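Local structure of protein SSD1 (Saccharomyces cerevisiae S288C, 7AM1) at residues G28-N33 with K58-A63; R289-I292 with P297-I300; L301-G306 with I318-N323. The protein binds mRNA untranslated regions and acts as a translational repressor, being a non-enzymatic member of the RNase II family. One frame throughout, in Å; residues are numbered along the deposited sequence.

Contact 1 (G28-N33 with K58-A63); sequences GILRVN and KDRNRA
The Arg60 guanidinium carries Val32 over one of its faces, with CB of Val32 4.0 Å and its CG1 3.9 Å from Arg60 NH1. Arg60 NH2 donates to the backbone oxygen of Arg37, which ties the charged end to the loop after strand 26-32. The second guanidinium, that of Arg62, takes Asn61 OD1 at its edge and in its plane. Its NE (3.0 Å from Asn61 OD1) and its NH2 both grip that one oxygen, side-on and from the same face of the amide. Tyr10 makes a cation-pi contact with Arg62.

Between strand and turn, Leu30 makes the apolar touch. With CG anti to the backbone N (chi1 -176°), Leu30 sends CD2 to within 3.8 Å of Ala63 CB and CD1 to within 4.1 Å of Arg60 CG. The Arg60 chain crosses Leu30 and Val32 at about a right angle and bends at chi3 (-52°), so that its methylenes lie by the leucine while its head reaches the valine. Ala63 is placed by a type I' turn from Arg60 to Ala63, closed by Ala63 N to Arg60 O at 3.1 Å. Putting an alanine at Arg60 would probably uncover Leu30 and Val32 and leave the Arg37 carbonyl without this donor.

The five strands 26-32, 39-43, 52-55, 206-214 and 68-73 are arranged as in the OB fold of an RNase II cold-shock domain, and helix 56-60 occupies the place of the helix between its third and fourth strands. Arg60 joins the two elements in two ways: its methylenes lie against Leu30, while its charged end is held by a backbone carbonyl.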
loop_
_atom_site.group_PDB
_atom_site.type_symbol
_atom_site.label_atom_id
_atom_site.label_comp_id
_atom_site.label_asym_id
_atom_site.label_seq_id
_atom_site.Cartn_x
_atom_site.Cartn_y
_atom_site.Cartn_z
ATOM N N GLY A 28 19.112 -5.402 11.268
ATOM C CA GLY A 28 17.878 -4.721 10.928
ATOM C C GLY A 28 17.742 -4.586 9.428
ATOM O O GLY A 28 18.655 -4.914 8.661
ATOM N N ILE A 29 16.578 -4.087 9.023
ATOM C CA ILE A 29 16.218 -3.945 7.619
ATOM C C ILE A 29 16.498 -2.510 7.194
ATOM O O ILE A 29 16.069 -1.560 7.860
ATOM C CB ILE A 29 14.744 -4.318 7.389
ATOM C CG1 ILE A 29 14.509 -5.795 7.731
ATOM C CG2 ILE A 29 14.341 -4.044 5.956
ATOM C CD1 ILE A 29 15.168 -6.771 6.770
ATOM N N LEU A 30 17.231 -2.351 6.096
ATOM C CA LEU A 30 17.578 -1.031 5.590
ATOM C C LEU A 30 16.427 -0.456 4.771
ATOM O O LEU A 30 15.852 -1.146 3.924
ATOM C CB LEU A 30 18.840 -1.117 4.731
ATOM C CG LEU A 30 19.408 0.204 4.199
ATOM C CD1 LEU A 30 20.538 0.704 5.085
ATOM C CD2 LEU A 30 19.881 0.038 2.764
ATOM N N ARG A 31 16.107 0.816 5.007
ATOM C CA ARG A 31 15.103 1.528 4.222
ATOM C C ARG A 31 15.652 2.901 3.870
ATOM O O ARG A 31 16.001 3.680 4.764
ATOM C CB ARG A 31 13.791 1.655 5.004
ATOM C CG ARG A 31 13.183 0.324 5.443
ATOM C CD ARG A 31 12.477 -0.393 4.298
ATOM N NE ARG A 31 11.803 -1.614 4.740
ATOM C CZ ARG A 31 11.492 -2.635 3.942
ATOM N NH1 ARG A 31 11.793 -2.592 2.650
ATOM N NH2 ARG A 31 10.879 -3.701 4.438
ATOM N N VAL A 32 15.736 3.198 2.581
ATOM C CA VAL A 32 16.270 4.479 2.132
ATOM C C VAL A 32 15.146 5.503 2.111
ATOM O O VAL A 32 14.000 5.183 1.770
ATOM C CB VAL A 32 16.956 4.346 0.757
ATOM C CG1 VAL A 32 17.496 2.920 0.550
ATOM C CG2 VAL A 32 16.026 4.750 -0.363
ATOM N N ASN A 33 15.464 6.733 2.510
ATOM C CA ASN A 33 14.505 7.831 2.455
ATOM C C ASN A 33 14.302 8.249 1.003
ATOM O O ASN A 33 15.197 8.840 0.390
ATOM C CB ASN A 33 14.992 9.004 3.300
ATOM N N LYS A 58 28.578 6.566 2.293
ATOM C CA LYS A 58 29.671 5.788 2.866
ATOM C C LYS A 58 29.167 4.855 3.958
ATOM O O LYS A 58 29.470 3.656 3.955
ATOM C CB LYS A 58 30.751 6.717 3.425
ATOM C CG LYS A 58 31.905 5.983 4.117
ATOM C CD LYS A 58 32.934 6.946 4.701
ATOM N N ASP A 59 28.393 5.389 4.906
ATOM C CA ASP A 59 27.918 4.582 6.024
ATOM C C ASP A 59 26.879 3.554 5.599
ATOM O O ASP A 59 26.712 2.542 6.291
ATOM C CB ASP A 59 27.355 5.492 7.117
ATOM C CG ASP A 59 28.444 6.283 7.830
ATOM O OD1 ASP A 59 29.636 5.966 7.634
ATOM O OD2 ASP A 59 28.113 7.227 8.578
ATOM N N ARG A 60 26.174 3.790 4.490
ATOM C CA ARG A 60 25.270 2.776 3.959
ATOM C C ARG A 60 26.040 1.612 3.356
ATOM O O ARG A 60 25.513 0.497 3.271
ATOM C CB ARG A 60 24.349 3.383 2.902
ATOM C CG ARG A 60 23.180 2.480 2.532
ATOM C CD ARG A 60 22.357 3.080 1.416
ATOM N NE ARG A 60 21.965 4.445 1.734
ATOM C CZ ARG A 60 21.241 5.216 0.935
ATOM N NH1 ARG A 60 20.825 4.752 -0.235
ATOM N NH2 ARG A 60 20.937 6.451 1.309
ATOM N N ASN A 61 27.269 1.866 2.918
ATOM C CA ASN A 61 28.206 0.839 2.478
ATOM C C ASN A 61 27.584 -0.124 1.469
ATOM O O ASN A 61 27.669 -1.346 1.600
ATOM C CB ASN A 61 28.772 0.073 3.674
ATOM C CG ASN A 61 30.071 -0.623 3.344
ATOM O OD1 ASN A 61 30.622 -0.443 2.257
ATOM N ND2 ASN A 61 30.580 -1.404 4.285
ATOM N N ARG A 62 26.974 0.442 0.432
ATOM C CA ARG A 62 26.540 -0.297 -0.750
ATOM C C ARG A 62 25.352 -1.210 -0.483
ATOM O O ARG A 62 24.972 -1.990 -1.365
ATOM C CB ARG A 62 27.706 -1.112 -1.329
ATOM C CG ARG A 62 28.938 -0.252 -1.625
ATOM C CD ARG A 62 30.219 -1.068 -1.759
ATOM N NE ARG A 62 30.639 -1.627 -0.475
ATOM C CZ ARG A 62 31.024 -2.888 -0.286
ATOM N NH1 ARG A 62 31.074 -3.742 -1.303
ATOM N NH2 ARG A 62 31.381 -3.290 0.927
ATOM N N ALA A 63 24.736 -1.127 0.693
ATOM C CA ALA A 63 23.532 -1.903 0.955
ATOM C C ALA A 63 22.379 -1.377 0.109
ATOM O O ALA A 63 22.350 -0.207 -0.283
ATOM C CB ALA A 63 23.167 -1.851 2.438
#

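Contact 2 (R289-I292 with P297-I300)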
loop_
_atom_site.group_PDB
_atom_site.type_symbol
_atom_site.label_atom_id
_atom_site.label_comp_id
_atom_site.label_asym_id
_atom_site.label_seq_id
_atom_site.Cartn_x
_atom_site.Cartn_y
_atom_site.Cartn_z
ATOM N N ARG A 289 26.924 -6.534 -8.971
ATOM C CA ARG A 289 28.035 -6.392 -8.041
ATOM C C ARG A 289 28.165 -4.927 -7.655
ATOM O O ARG A 289 27.754 -4.030 -8.394
ATOM C CB ARG A 289 29.358 -6.889 -8.637
ATOM C CG ARG A 289 29.820 -6.093 -9.847
ATOM C CD ARG A 289 30.986 -6.753 -10.580
ATOM N NE ARG A 289 31.539 -5.845 -11.580
ATOM C CZ ARG A 289 32.455 -4.912 -11.333
ATOM N NH1 ARG A 289 32.957 -4.761 -10.113
ATOM N NH2 ARG A 289 32.875 -4.127 -12.314
ATOM N N TRP A 290 28.757 -4.699 -6.484
ATOM C CA TRP A 290 29.053 -3.344 -6.022
ATOM C C TRP A 290 30.247 -3.426 -5.087
ATOM O O TRP A 290 30.097 -3.589 -3.869
ATOM C CB TRP A 290 27.854 -2.706 -5.326
ATOM C CG TRP A 290 27.995 -1.227 -5.147
ATOM C CD1 TRP A 290 29.106 -0.467 -5.392
ATOM C CD2 TRP A 290 26.988 -0.327 -4.681
ATOM N NE1 TRP A 290 28.847 0.850 -5.106
ATOM C CE2 TRP A 290 27.554 0.962 -4.665
ATOM C CE3 TRP A 290 25.661 -0.487 -4.270
ATOM C CZ2 TRP A 290 26.841 2.083 -4.257
ATOM C CZ3 TRP A 290 24.954 0.628 -3.870
ATOM C CH2 TRP A 290 25.545 1.896 -3.864
ATOM N N PRO A 291 31.459 -3.342 -5.625
ATOM C CA PRO A 291 32.657 -3.408 -4.784
ATOM C C PRO A 291 32.951 -2.056 -4.145
ATOM O O PRO A 291 32.419 -1.021 -4.540
ATOM C CB PRO A 291 33.757 -3.808 -5.769
ATOM C CG PRO A 291 33.308 -3.199 -7.074
ATOM C CD PRO A 291 31.793 -3.208 -7.058
ATOM N N ILE A 292 33.827 -2.084 -3.137
ATOM C CA ILE A 292 34.193 -0.858 -2.440
ATOM C C ILE A 292 34.877 0.131 -3.372
ATOM O O ILE A 292 34.949 1.325 -3.061
ATOM C CB ILE A 292 35.096 -1.170 -1.228
ATOM C CG1 ILE A 292 36.427 -1.774 -1.688
ATOM C CG2 ILE A 292 34.378 -2.095 -0.257
ATOM C CD1 ILE A 292 37.366 -2.116 -0.553
ATOM N N PRO A 297 26.652 0.753 -8.076
ATOM C CA PRO A 297 26.572 -0.669 -8.394
ATOM C C PRO A 297 26.666 -0.906 -9.893
ATOM O O PRO A 297 26.426 -0.017 -10.715
ATOM C CB PRO A 297 25.202 -1.085 -7.847
ATOM C CG PRO A 297 24.391 0.163 -7.894
ATOM C CD PRO A 297 25.348 1.297 -7.635
ATOM N N PHE A 298 27.062 -2.125 -10.238
ATOM C CA PHE A 298 27.052 -2.604 -11.610
ATOM C C PHE A 298 25.924 -3.615 -11.773
ATOM O O PHE A 298 25.560 -4.321 -10.827
ATOM C CB PHE A 298 28.395 -3.237 -11.984
ATOM C CG PHE A 298 29.553 -2.275 -11.930
ATOM C CD1 PHE A 298 29.866 -1.482 -13.023
ATOM C CD2 PHE A 298 30.327 -2.167 -10.787
ATOM C CE1 PHE A 298 30.929 -0.594 -12.977
ATOM C CE2 PHE A 298 31.390 -1.284 -10.734
ATOM C CZ PHE A 298 31.691 -0.495 -11.832
ATOM N N GLY A 299 25.380 -3.687 -12.983
ATOM C CA GLY A 299 24.234 -4.538 -13.232
ATOM C C GLY A 299 24.186 -5.065 -14.648
ATOM O O GLY A 299 25.118 -4.848 -15.427
ATOM N N ILE A 300 23.106 -5.769 -14.990
ATOM C CA ILE A 300 22.921 -6.325 -16.321
ATOM C C ILE A 300 21.536 -5.926 -16.813
ATOM O O ILE A 300 20.632 -5.637 -16.026
ATOM C CB ILE A 300 23.064 -7.863 -16.326
ATOM C CG1 ILE A 300 21.997 -8.495 -15.427
ATOM C CG2 ILE A 300 24.446 -8.266 -15.834
ATOM C CD1 ILE A 300 21.997 -10.022 -15.399
#
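Arg289 and Phe298 satisfy each other's main-chain groups. Phe298 N donates to Arg289 O at 2.7 Å, almost straight (170°) and nearly in line with the C=O bond. Arg289 N returns a longer bond to Phe298 O, 3.2 Å, arriving from above the carbonyl plane. This antiparallel hydrogen-bonded pair closes the hairpin between strands 281-289 and 298-307, the latter an outermost strand of the five-stranded sheet of cold-shock domain 2.

On the same face of that sheet the side chains stack. The Arg289 guanidinium lies flat on the Phe298 ring, planes 10° apart, with Arg289 CZ 4.0 Å from the ring centroid in an off-centre cation-pi contact. CG of Arg289 stands between its backbone N and carbonyl carbon (chi1 64°), and the chain runs extended from there to NE, bringing the head over the ring. Pro291 CD meets the edge of the ring, and His296 packs against it edge-to-face.

Pro297 covers the indole of Trp290: its CD sits 3.5 Å from the centroid of the six-membered ring, directly over the face. Trp290 NE1 donates to the Ser294 carbonyl within the hairpin loop, and Trp290 O accepts from Arg62 NH1.

Contact 3 (L301-G306 with I318-N323); sequences LVSELG and ILRDNN
Leu305 and Arg320 meet through a methyl and a guanidinium nitrogen: CD2 of Leu305 is modelled 3.1 Å from NH1 of Arg320, short enough that the exact placing of the two ends is doubtful. The leucine branch comes up obliquely to the guanidinium, and the two side chains slide past each other in opposite directions. Ser303, two residues earlier on the strand, stands further off, its OG 4.0 Å from Arg320 NH1.

The charge of Arg320 is met within its own helix, where NE forms a salt bridge with Asp316 one turn earlier. A bend at chi2 (-73°) turns the arginine chain beyond CG. That CG itself lies 4.1 Å from Leu305 CD2. The leucine in turn rests on Thr313, Asp316 and Ser317, along the same helix. On the strand, Val302 and Ser303 both face Val284 in a classic beta bulge.

Just beyond Arg320 the helix stops in a Schellman motif. Asn323, with positive phi, is its C-prime residue, and its N bonds to Arg320 O at 2.8 Å. Ile318 O is held twice by Asn322, from opposite faces of its carbonyl plane: by the backbone N at 3.2 Å and by side-chain ND2 at 2.9 Å. The amide of Asn322 goes on to Gln708 and Gln712 of helix 689-725.

Helix 311-321 thus packs among several elements. Arg320 faces strand 298-307, an outermost strand of the sheet of cold-shock domain 2, which is bonded to strand 281-289. Ile318 points away from that strand and packs on Ala709 of the long helix 689-725, while Asp321 OD1 accepts from Ser222 N of strand 221-226.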
loop_
_atom_site.group_PDB
_atom_site.type_symbol
_atom_site.label_atom_id
_atom_site.label_comp_id
_atom_site.label_asym_id
_atom_site.label_seq_id
_atom_site.Cartn_x
_atom_site.Cartn_y
_atom_site.Cartn_z
ATOM N N LEU A 301 21.367 -5.943 -18.133
ATOM C CA LEU A 301 20.051 -5.759 -18.731
ATOM C C LEU A 301 19.360 -7.110 -18.827
ATOM O O LEU A 301 19.944 -8.079 -19.323
ATOM C CB LEU A 301 20.140 -5.124 -20.115
ATOM C CG LEU A 301 20.546 -3.657 -20.177
ATOM C CD1 LEU A 301 20.508 -3.171 -21.618
ATOM C CD2 LEU A 301 19.622 -2.820 -19.313
ATOM N N VAL A 302 18.121 -7.165 -18.355
ATOM C CA VAL A 302 17.325 -8.379 -18.403
ATOM C C VAL A 302 16.355 -8.370 -19.575
ATOM O O VAL A 302 16.211 -9.379 -20.268
ATOM C CB VAL A 302 16.575 -8.568 -17.066
ATOM C CG1 VAL A 302 15.575 -9.707 -17.178
ATOM C CG2 VAL A 302 17.562 -8.806 -15.933
ATOM N N SER A 303 15.698 -7.239 -19.824
ATOM C CA SER A 303 14.685 -7.184 -20.863
ATOM C C SER A 303 14.532 -5.761 -21.375
ATOM O O SER A 303 14.887 -4.788 -20.704
ATOM C CB SER A 303 13.332 -7.695 -20.342
ATOM O OG SER A 303 13.458 -8.979 -19.756
ATOM N N GLU A 304 14.006 -5.663 -22.594
ATOM C CA GLU A 304 13.480 -4.423 -23.150
ATOM C C GLU A 304 11.964 -4.558 -23.200
ATOM O O GLU A 304 11.439 -5.443 -23.886
ATOM C CB GLU A 304 14.043 -4.154 -24.543
ATOM C CG GLU A 304 13.584 -2.836 -25.152
ATOM C CD GLU A 304 14.192 -2.591 -26.518
ATOM O OE1 GLU A 304 15.123 -3.339 -26.892
ATOM O OE2 GLU A 304 13.751 -1.647 -27.211
ATOM N N LEU A 305 11.263 -3.695 -22.469
ATOM C CA LEU A 305 9.821 -3.843 -22.324
ATOM C C LEU A 305 9.048 -3.199 -23.470
ATOM O O LEU A 305 8.030 -3.744 -23.907
ATOM C CB LEU A 305 9.368 -3.250 -20.990
ATOM C CG LEU A 305 9.894 -3.941 -19.729
ATOM C CD1 LEU A 305 9.241 -3.323 -18.496
ATOM C CD2 LEU A 305 9.671 -5.448 -19.770
ATOM N N GLY A 306 9.498 -2.040 -23.952
ATOM C CA GLY A 306 8.829 -1.343 -25.026
ATOM C C GLY A 306 8.668 0.126 -24.704
ATOM O O GLY A 306 9.346 0.670 -23.825
ATOM N N ILE A 318 5.228 -2.323 -14.347
ATOM C CA ILE A 318 4.873 -2.370 -12.933
ATOM C C ILE A 318 5.071 -3.776 -12.387
ATOM O O ILE A 318 5.612 -3.961 -11.290
ATOM C CB ILE A 318 3.426 -1.881 -12.722
ATOM C CG1 ILE A 318 3.356 -0.370 -12.953
ATOM C CG2 ILE A 318 2.922 -2.273 -11.320
ATOM C CD1 ILE A 318 1.958 0.180 -13.067
ATOM N N LEU A 319 4.647 -4.790 -13.143
ATOM C CA LEU A 319 4.784 -6.166 -12.681
ATOM C C LEU A 319 6.251 -6.562 -12.551
ATOM O O LEU A 319 6.661 -7.130 -11.530
ATOM C CB LEU A 319 4.044 -7.114 -13.626
ATOM C CG LEU A 319 2.515 -7.108 -13.528
ATOM C CD1 LEU A 319 1.905 -7.876 -14.687
ATOM C CD2 LEU A 319 2.049 -7.696 -12.203
ATOM N N ARG A 320 7.055 -6.279 -13.584
ATOM C CA ARG A 320 8.465 -6.660 -13.556
ATOM C C ARG A 320 9.220 -5.916 -12.464
ATOM O O ARG A 320 10.084 -6.492 -11.792
ATOM C CB ARG A 320 9.142 -6.370 -14.893
ATOM C CG ARG A 320 8.551 -6.980 -16.140
ATOM C CD ARG A 320 8.808 -8.458 -16.245
ATOM N NE ARG A 320 8.032 -9.027 -17.341
ATOM C CZ ARG A 320 8.429 -9.015 -18.613
ATOM N NH1 ARG A 320 9.597 -8.481 -18.942
ATOM N NH2 ARG A 320 7.668 -9.547 -19.557
ATOM N N ASP A 321 8.949 -4.615 -12.312
ATOM C CA ASP A 321 9.626 -3.840 -11.281
ATOM C C ASP A 321 9.346 -4.413 -9.908
ATOM O O ASP A 321 10.164 -4.269 -8.991
ATOM C CB ASP A 321 9.185 -2.381 -11.332
ATOM C CG ASP A 321 10.064 -1.481 -10.485
ATOM O OD1 ASP A 321 11.309 -1.596 -10.574
ATOM O OD2 ASP A 321 9.509 -0.640 -9.746
ATOM N N ASN A 322 8.187 -5.041 -9.739
ATOM C CA ASN A 322 7.840 -5.717 -8.501
ATOM C C ASN A 322 8.055 -7.226 -8.576
ATOM O O ASN A 322 7.441 -7.971 -7.807
ATOM C CB ASN A 322 6.404 -5.363 -8.127
ATOM C CG ASN A 322 6.276 -3.914 -7.701
ATOM O OD1 ASN A 322 6.706 -3.541 -6.611
ATOM N ND2 ASN A 322 5.710 -3.086 -8.568
ATOM N N ASN A 323 8.901 -7.692 -9.501
ATOM C CA ASN A 323 9.462 -9.046 -9.465
ATOM C C ASN A 323 8.449 -10.124 -9.826
ATOM O O ASN A 323 8.599 -11.281 -9.424
ATOM C CB ASN A 323 10.080 -9.338 -8.097
ATOM C CG ASN A 323 11.146 -8.335 -7.725
ATOM O OD1 ASN A 323 12.224 -8.332 -8.313
ATOM N ND2 ASN A 323 10.829 -7.431 -6.802
#

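Overall arrangement
Contact 1 is buried, whereas contacts 2 and 3 lie at the surface. The latter two share strand 298-307 of cold-shock domain 2: contact 2 pairs its start with the neighbouring strand, and contact 3 sets its continuation against a helix. Contact 1 belongs to a separate five-stranded sheet, yet it touches contact 2 through Arg62; contact 3 stays about 11 Å from contact 1 at the nearest atoms. Each contact employs an arginine differently: as an aliphatic cover in contact 1, flat on an aromatic ring in contact 2, and beside a leucine methyl in contact 3.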